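Long-range contacts in adenylate cyclase-like protein (Chlamydia trachomatis, PDB 4QO6), which is a structural protein of the type III secretion system and belongs to its inner membrane ring, here represented by its extended periplasmic region: residues G99-S104 / F124-L129; A73-M78 / S92-E97. All blocks are in the same frame, centred on the assembly; numbering follows the deposited sequence.

Both contacts lie in the second periplasmic domain, PD2, which belongs to the BON clan. From the N terminus, helix 71-83 comes first and the edge strand 92-95 follows. Contact 2 (73-78 with 92-97) closes this first loop by laying the strand against the helix. A tight reversal leads into strand 100-107, helix 110-123 follows, and contact 1 (99-104 with 124-129) closes the second loop. The two loops come in series, neither inside the other. They meet in one sheet, where strands 92-95 and 100-107 are antiparallel neighbours: Val102 N bonds to Gln94 O, and Ser95 OG to Ile100 O. Phe124 of contact 1 also packs on Met93 of contact 2.

Contact 1. Residues G99-S104 / F124-L129; sequences GIFVIS and FNYLSL
The backbones of Phe101 and Leu129 meet through one hydrogen bond. Phe101 N donates to Leu129 O over 3.1 Å. The closest CA pair is Ile100 and Leu129, 5.4 Å apart. Residues 127-129 form a short 3-10 turn, closed by Leu129 N bonding to Tyr126 O. Strand 130-136 starts just after it and runs parallel to strand 100-107, so this bond leads into their pairing in the sheet. Helix 110-123 links the two strands, giving the beta-alpha-beta crossover of this BON-clan domain. Phe101 points toward the 124-129 loop, and with CG anti to the carbonyl carbon (chi1 -64°) its ring lies beside Phe124 and Tyr126. The buried Phe101 side chain also touches Asp71 and Val74 of helix 71-83. Phe124, just past helix 110-123, points its edge at one face of the Phe101 ring. The pair is T-shaped, with planes at 87° and centroids 5.4 Å apart. Phe124 CZ does the touching, 3.8 Å from Phe101 CG and nearer the rim of the face than its centre. Tyr126 completes the aromatic cluster, mainly through Tyr126 CB, 4.0 Å from Phe101 CE2. The Tyr126 and Phe101 rings are nearly parallel but far offset, with little stacking between them. Leu129 CB sits at the edge of the Phe101 ring and also packs against Gly99 O, 3.3 Å away. Gly99 has positive phi, and its N is held by Asp71.

Contact 2. Residues A73-M78 / S92-E97; sequences AVWQEM and SMQSPE
Trp75 has the most surface buried here, followed by Met93 and Gln94. The Trp75 CG stands between the backbone N and the carbonyl carbon, and this lays the indole over the strand backbone, following it from Met93 to Ser95. Gln94 CA lies over the five-membered ring in a CH-pi contact, 4.1 Å from the centroid and 15° off the normal. Ser95 covers the pyrrole end, with Ser95 CB 3.6 Å from Trp75 CD1. Toward the benzene end, Trp75 CE3 comes to 3.3 Å from Met93 O.

Gln94 starts out away from the helix, but its chain bends back at chi2. The amide thus returns over the benzene ring, on the same face as its own CA. Gln94 OE1 rests 3.5 Å from Trp75 CH2, near the rim, and the amide plane is inclined 51° to the indole.

Helix 71-83 packs here on strand 92-95, the edge of the three-stranded PD2 sheet. The two short segments run almost exactly antiparallel (174°), with their axes 7.4 Å apart at the closest. No hydrogen bond joins them. Asn79, one turn after Trp75, accepts one from Met93 N through OD1.

Met93 points toward the helix and is buried against it, with Phe124 as another neighbour. Met93 CG packs 3.6 Å from Trp75 CB. Met93 SD then lies 4.0 Å from Met78 CG. The far end of Met78 leads away from the strand. Its side chain also touches Leu120 and His123. Ser95 OG, beside the indole, is hydrogen-bonded to Ile100 O on the next strand.

Contact 1. Residues G99-S104 / F124-L129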
ATOM      1  N   GLY A  99     -13.865   2.680   8.253  1.00 20.10           N
ATOM      2  CA  GLY A  99     -14.529   2.467   7.003  1.00 19.02           C
ATOM      3  C   GLY A  99     -13.670   2.555   5.754  1.00 19.72           C
ATOM      4  O   GLY A  99     -14.209   2.398   4.679  1.00 21.96           O
ATOM      5  N   ILE A 100     -12.364   2.734   5.869  1.00 19.99           N
ATOM      6  CA  ILE A 100     -11.475   2.729   4.694  1.00 23.19           C
ATOM      7  C   ILE A 100     -10.426   1.643   4.916  1.00 21.45           C
ATOM      8  O   ILE A 100      -9.697   1.701   5.928  1.00 16.62           O
ATOM      9  CB  ILE A 100     -10.667   4.044   4.503  1.00 28.17           C
ATOM     10  CG1 ILE A 100     -11.539   5.314   4.473  1.00 32.87           C
ATOM     11  CG2 ILE A 100      -9.876   3.993   3.215  1.00 30.20           C
ATOM     12  CD1 ILE A 100     -12.581   5.355   3.378  1.00 31.62           C
ATOM     13  N   PHE A 101     -10.353   0.676   3.975  1.00 18.89           N
ATOM     14  CA  PHE A 101      -9.331  -0.377   4.003  1.00 17.52           C
ATOM     15  C   PHE A 101      -8.358  -0.207   2.813  1.00 20.50           C
ATOM     16  O   PHE A 101      -8.785   0.112   1.694  1.00 20.65           O
ATOM     17  CB  PHE A 101      -9.965  -1.784   3.963  1.00 16.21           C
ATOM     18  CG  PHE A 101     -10.808  -2.083   5.170  1.00 15.31           C
ATOM     19  CD1 PHE A 101     -10.227  -2.488   6.354  1.00 15.13           C
ATOM     20  CD2 PHE A 101     -12.127  -1.837   5.159  1.00 13.80           C
ATOM     21  CE1 PHE A 101     -10.967  -2.712   7.471  1.00 14.32           C
ATOM     22  CE2 PHE A 101     -12.886  -2.104   6.258  1.00 13.99           C
ATOM     23  CZ  PHE A 101     -12.302  -2.523   7.413  1.00 14.22           C
ATOM     24  N   VAL A 102      -7.064  -0.456   3.079  1.00 19.82           N
ATOM     25  CA  VAL A 102      -5.982  -0.270   2.130  1.00 21.06           C
ATOM     26  C   VAL A 102      -5.168  -1.555   2.069  1.00 21.02           C
ATOM     27  O   VAL A 102      -4.753  -2.067   3.104  1.00 18.41           O
ATOM     28  CB  VAL A 102      -5.042   0.861   2.568  1.00 22.04           C
ATOM     29  CG1 VAL A 102      -3.872   0.992   1.595  1.00 22.76           C
ATOM     30  CG2 VAL A 102      -5.797   2.193   2.645  1.00 23.92           C
ATOM     31  N   ILE A 103      -4.984  -2.088   0.868  1.00 22.80           N
ATOM     32  CA  ILE A 103      -4.247  -3.333   0.650  1.00 23.69           C
ATOM     33  C   ILE A 103      -2.949  -2.933  -0.078  1.00 23.23           C
ATOM     34  O   ILE A 103      -2.996  -2.215  -1.095  1.00 22.27           O
ATOM     35  CB  ILE A 103      -5.089  -4.389  -0.152  1.00 26.83           C
ATOM     36  CG1 ILE A 103      -4.321  -5.693  -0.370  1.00 28.74           C
ATOM     37  CG2 ILE A 103      -5.501  -3.907  -1.525  1.00 25.75           C
ATOM     38  CD1 ILE A 103      -4.532  -6.657   0.757  1.00 32.39           C
ATOM     39  N   SER A 104      -1.798  -3.416   0.408  1.00 20.91           N
ATOM     40  CA  SER A 104      -0.513  -2.918  -0.099  1.00 21.84           C
ATOM     41  C   SER A 104       0.501  -4.019  -0.134  1.00 20.04           C
ATOM     42  O   SER A 104       0.303  -5.035   0.494  1.00 18.32           O
ATOM     43  CB  SER A 104      -0.010  -1.743   0.770  1.00 21.35           C
ATOM     44  OG  SER A 104       0.251  -2.238   2.056  1.00 22.08           O
ATOM     45  N   PHE A 124     -13.200 -11.388   1.582  1.00 27.48           N
ATOM     46  CA  PHE A 124     -13.286 -10.083   2.214  1.00 25.67           C
ATOM     47  C   PHE A 124     -14.711  -9.513   2.152  1.00 26.97           C
ATOM     48  O   PHE A 124     -15.263  -9.425   1.087  1.00 27.53           O
ATOM     49  CB  PHE A 124     -12.309  -9.106   1.553  1.00 23.64           C
ATOM     50  CG  PHE A 124     -12.087  -7.844   2.354  1.00 19.65           C
ATOM     51  CD1 PHE A 124     -11.774  -7.906   3.673  1.00 19.98           C
ATOM     52  CD2 PHE A 124     -12.248  -6.609   1.790  1.00 19.12           C
ATOM     53  CE1 PHE A 124     -11.570  -6.751   4.438  1.00 18.64           C
ATOM     54  CE2 PHE A 124     -12.051  -5.456   2.538  1.00 19.34           C
ATOM     55  CZ  PHE A 124     -11.687  -5.530   3.857  1.00 17.65           C
ATOM     56  N   ASN A 125     -15.248  -9.073   3.294  1.00 27.99           N
ATOM     57  CA  ASN A 125     -16.608  -8.523   3.385  1.00 28.19           C
ATOM     58  C   ASN A 125     -16.784  -7.049   3.102  1.00 25.37           C
ATOM     59  O   ASN A 125     -17.889  -6.553   3.184  1.00 26.94           O
ATOM     60  CB  ASN A 125     -17.213  -8.768   4.769  1.00 32.95           C
ATOM     61  CG  ASN A 125     -17.620 -10.203   4.987  1.00 38.86           C
ATOM     62  OD1 ASN A 125     -18.189 -10.851   4.098  1.00 47.64           O
ATOM     63  ND2 ASN A 125     -17.333 -10.720   6.185  1.00 42.56           N
ATOM     64  N   TYR A 126     -15.725  -6.318   2.786  1.00 22.83           N
ATOM     65  CA  TYR A 126     -15.845  -4.882   2.562  1.00 19.09           C
ATOM     66  C   TYR A 126     -15.140  -4.353   1.340  1.00 18.31           C
ATOM     67  O   TYR A 126     -14.452  -3.349   1.417  1.00 17.30           O
ATOM     68  CB  TYR A 126     -15.348  -4.155   3.815  1.00 17.81           C
ATOM     69  CG  TYR A 126     -16.105  -4.576   5.069  1.00 16.35           C
ATOM     70  CD1 TYR A 126     -17.333  -4.059   5.359  1.00 15.35           C
ATOM     71  CD2 TYR A 126     -15.537  -5.451   5.982  1.00 18.40           C
ATOM     72  CE1 TYR A 126     -18.033  -4.426   6.505  1.00 15.27           C
ATOM     73  CE2 TYR A 126     -16.207  -5.812   7.147  1.00 18.86           C
ATOM     74  CZ  TYR A 126     -17.458  -5.296   7.386  1.00 17.65           C
ATOM     75  OH  TYR A 126     -18.108  -5.729   8.493  1.00 19.60           O
ATOM     76  N   LEU A 127     -15.281  -5.036   0.225  1.00 18.10           N
ATOM     77  CA  LEU A 127     -14.683  -4.639  -1.064  1.00 19.61           C
ATOM     78  C   LEU A 127     -15.020  -3.266  -1.522  1.00 17.82           C
ATOM     79  O   LEU A 127     -14.216  -2.638  -2.164  1.00 19.80           O
ATOM     80  CB  LEU A 127     -15.148  -5.600  -2.199  1.00 22.21           C
ATOM     81  CG  LEU A 127     -14.502  -7.008  -2.120  1.00 23.82           C
ATOM     82  CD1 LEU A 127     -15.257  -8.003  -2.989  1.00 27.46           C
ATOM     83  CD2 LEU A 127     -13.048  -6.956  -2.556  1.00 22.10           C
ATOM     84  N   SER A 128     -16.238  -2.799  -1.298  1.00 18.12           N
ATOM     85  CA  SER A 128     -16.586  -1.462  -1.774  1.00 18.57           C
ATOM     86  C   SER A 128     -15.836  -0.392  -0.987  1.00 18.75           C
ATOM     87  O   SER A 128     -15.806   0.704  -1.416  1.00 19.91           O
ATOM     88  CB  SER A 128     -18.103  -1.190  -1.703  1.00 19.67           C
ATOM     89  OG  SER A 128     -18.677  -1.598  -0.479  1.00 21.57           O
ATOM     90  N   LEU A 129     -15.206  -0.720   0.138  1.00 18.16           N
ATOM     91  CA  LEU A 129     -14.506   0.257   0.995  1.00 18.27           C
ATOM     92  C   LEU A 129     -13.007   0.057   0.816  1.00 20.22           C
ATOM     93  O   LEU A 129     -12.217   0.680   1.531  1.00 18.99           O
ATOM     94  CB  LEU A 129     -14.855   0.005   2.487  1.00 17.32           C
ATOM     95  CG  LEU A 129     -16.360   0.009   2.867  1.00 16.31           C
ATOM     96  CD1 LEU A 129     -16.616  -0.103   4.367  1.00 16.10           C
ATOM     97  CD2 LEU A 129     -17.031   1.232   2.304  1.00 16.36           C
TER

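Contact 2. Residues A73-M78 / S92-E97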
ATOM      1  N   ALA A  73     -10.016  -5.801  13.984  1.00 20.03           N
ATOM      2  CA  ALA A  73     -10.287  -7.237  13.951  1.00 20.04           C
ATOM      3  C   ALA A  73     -10.401  -7.637  12.501  1.00 17.97           C
ATOM      4  O   ALA A  73      -9.890  -8.644  12.126  1.00 17.83           O
ATOM      5  CB  ALA A  73     -11.590  -7.598  14.696  1.00 19.02           C
ATOM      6  N   VAL A  74     -11.067  -6.814  11.698  1.00 17.27           N
ATOM      7  CA  VAL A  74     -11.211  -7.053  10.250  1.00 15.13           C
ATOM      8  C   VAL A  74      -9.932  -7.150   9.463  1.00 14.97           C
ATOM      9  O   VAL A  74      -9.679  -8.202   8.842  1.00 13.07           O
ATOM     10  CB  VAL A  74     -12.154  -6.082   9.565  1.00 15.54           C
ATOM     11  CG1 VAL A  74     -12.235  -6.399   8.083  1.00 16.55           C
ATOM     12  CG2 VAL A  74     -13.580  -6.143  10.196  1.00 15.94           C
ATOM     13  N   TRP A  75      -9.069  -6.146   9.515  1.00 15.83           N
ATOM     14  CA  TRP A  75      -7.813  -6.280   8.761  1.00 16.99           C
ATOM     15  C   TRP A  75      -6.814  -7.218   9.375  1.00 19.22           C
ATOM     16  O   TRP A  75      -6.001  -7.787   8.638  1.00 18.99           O
ATOM     17  CB  TRP A  75      -7.173  -4.926   8.340  1.00 18.25           C
ATOM     18  CG  TRP A  75      -6.833  -3.972   9.413  1.00 17.74           C
ATOM     19  CD1 TRP A  75      -7.560  -2.892   9.786  1.00 17.58           C
ATOM     20  CD2 TRP A  75      -5.653  -3.983  10.236  1.00 18.33           C
ATOM     21  NE1 TRP A  75      -6.932  -2.232  10.843  1.00 18.60           N
ATOM     22  CE2 TRP A  75      -5.754  -2.883  11.135  1.00 19.11           C
ATOM     23  CE3 TRP A  75      -4.563  -4.833  10.345  1.00 18.37           C
ATOM     24  CZ2 TRP A  75      -4.759  -2.598  12.120  1.00 19.33           C
ATOM     25  CZ3 TRP A  75      -3.552  -4.557  11.351  1.00 19.93           C
ATOM     26  CH2 TRP A  75      -3.669  -3.414  12.198  1.00 18.78           C
ATOM     27  N   GLN A  76      -6.809  -7.378  10.719  1.00 19.43           N
ATOM     28  CA  GLN A  76      -5.906  -8.361  11.318  1.00 19.50           C
ATOM     29  C   GLN A  76      -6.284  -9.819  10.859  1.00 19.47           C
ATOM     30  O   GLN A  76      -5.413 -10.635  10.603  1.00 17.42           O
ATOM     31  CB  GLN A  76      -5.945  -8.284  12.836  1.00 19.91           C
ATOM     32  CG  GLN A  76      -5.103  -7.136  13.388  1.00 20.87           C
ATOM     33  CD  GLN A  76      -5.227  -7.022  14.900  1.00 24.45           C
ATOM     34  OE1 GLN A  76      -6.207  -7.516  15.497  1.00 27.05           O
ATOM     35  NE2 GLN A  76      -4.268  -6.301  15.532  1.00 24.81           N
ATOM     36  N   GLU A  77      -7.579 -10.113  10.875  1.00 19.56           N
ATOM     37  CA  GLU A  77      -8.119 -11.374  10.408  1.00 23.88           C
ATOM     38  C   GLU A  77      -7.655 -11.594   8.961  1.00 21.61           C
ATOM     39  O   GLU A  77      -7.091 -12.594   8.664  1.00 23.43           O
ATOM     40  CB  GLU A  77      -9.647 -11.367  10.522  1.00 29.47           C
ATOM     41  CG  GLU A  77     -10.348 -12.579   9.897  1.00 40.34           C
ATOM     42  CD  GLU A  77     -11.568 -12.243   9.012  1.00 54.66           C
ATOM     43  OE1 GLU A  77     -12.458 -11.445   9.442  1.00 57.42           O
ATOM     44  OE2 GLU A  77     -11.649 -12.798   7.868  1.00 67.14           O
ATOM     45  N   MET A  78      -7.829 -10.630   8.088  1.00 20.61           N
ATOM     46  CA  MET A  78      -7.439 -10.781   6.688  1.00 22.56           C
ATOM     47  C   MET A  78      -5.926 -11.028   6.523  1.00 21.00           C
ATOM     48  O   MET A  78      -5.516 -11.832   5.694  1.00 16.97           O
ATOM     49  CB  MET A  78      -7.930  -9.540   5.872  1.00 24.47           C
ATOM     50  CG  MET A  78      -7.852  -9.613   4.320  1.00 32.21           C
ATOM     51  SD  MET A  78      -8.730 -10.961   3.352  1.00 36.76           S
ATOM     52  CE  MET A  78     -10.100 -11.326   4.425  1.00 37.36           C
ATOM     53  N   SER A  92      -0.287  -7.114   2.699  1.00 28.73           N
ATOM     54  CA  SER A  92      -1.030  -6.853   3.918  1.00 26.26           C
ATOM     55  C   SER A  92      -2.093  -5.772   3.788  1.00 25.29           C
ATOM     56  O   SER A  92      -2.081  -4.986   2.862  1.00 24.24           O
ATOM     57  CB  SER A  92      -0.082  -6.491   5.033  1.00 27.96           C
ATOM     58  OG  SER A  92       0.687  -5.397   4.687  1.00 28.93           O
ATOM     59  N   MET A  93      -3.001  -5.759   4.760  1.00 21.35           N
ATOM     60  CA  MET A  93      -4.125  -4.862   4.800  1.00 23.70           C
ATOM     61  C   MET A  93      -4.088  -4.048   6.112  1.00 24.89           C
ATOM     62  O   MET A  93      -3.732  -4.581   7.193  1.00 25.27           O
ATOM     63  CB  MET A  93      -5.443  -5.630   4.722  1.00 24.56           C
ATOM     64  CG  MET A  93      -6.696  -4.744   4.782  1.00 27.40           C
ATOM     65  SD  MET A  93      -8.233  -5.661   4.528  1.00 29.57           S
ATOM     66  CE  MET A  93      -8.100  -5.825   2.756  1.00 26.05           C
ATOM     67  N   GLN A  94      -4.461  -2.788   5.963  1.00 24.79           N
ATOM     68  CA  GLN A  94      -4.540  -1.790   7.017  1.00 30.58           C
ATOM     69  C   GLN A  94      -5.807  -0.963   6.771  1.00 25.60           C
ATOM     70  O   GLN A  94      -6.540  -1.199   5.821  1.00 21.92           O
ATOM     71  CB  GLN A  94      -3.303  -0.843   7.035  1.00 31.93           C
ATOM     72  CG  GLN A  94      -1.947  -1.517   7.279  1.00 44.18           C
ATOM     73  CD  GLN A  94      -1.755  -2.242   8.651  1.00 49.30           C
ATOM     74  OE1 GLN A  94      -1.948  -1.636   9.730  1.00 60.19           O
ATOM     75  NE2 GLN A  94      -1.304  -3.538   8.607  1.00 44.07           N
ATOM     76  N   SER A  95      -6.038  -0.026   7.675  1.00 22.56           N
ATOM     77  CA  SER A  95      -7.118   0.904   7.619  1.00 23.90           C
ATOM     78  C   SER A  95      -6.655   2.241   8.193  1.00 26.57           C
ATOM     79  O   SER A  95      -6.453   2.317   9.404  1.00 24.30           O
ATOM     80  CB  SER A  95      -8.249   0.447   8.508  1.00 22.51           C
ATOM     81  OG  SER A  95      -9.241   1.479   8.512  1.00 22.64           O
ATOM     82  N   PRO A  96      -6.519   3.287   7.344  1.00 26.28           N
ATOM     83  CA  PRO A  96      -6.047   4.564   7.878  1.00 27.81           C
ATOM     84  C   PRO A  96      -7.216   5.344   8.517  1.00 30.49           C
ATOM     85  O   PRO A  96      -7.021   6.317   9.208  1.00 28.96           O
ATOM     86  CB  PRO A  96      -5.523   5.276   6.642  1.00 25.83           C
ATOM     87  CG  PRO A  96      -6.391   4.739   5.559  1.00 27.29           C
ATOM     88  CD  PRO A  96      -6.538   3.288   5.875  1.00 26.32           C
ATOM     89  N   GLU A  97      -8.437   4.911   8.288  1.00 31.44           N
ATOM     90  CA  GLU A  97      -9.537   5.463   9.066  1.00 31.21           C
ATOM     91  C   GLU A  97     -10.801   4.625   8.983  1.00 27.88           C
ATOM     92  O   GLU A  97     -10.949   3.822   8.069  1.00 27.33           O
ATOM     93  CB  GLU A  97      -9.819   6.898   8.681  1.00 33.27           C
ATOM     94  CG  GLU A  97      -9.811   7.187   7.206  1.00 38.19           C
ATOM     95  CD  GLU A  97     -10.604   8.417   6.889  1.00 44.00           C
ATOM     96  OE1 GLU A  97     -11.588   8.664   7.611  1.00 53.43           O
ATOM     97  OE2 GLU A  97     -10.254   9.140   5.933  1.00 50.03           O
TER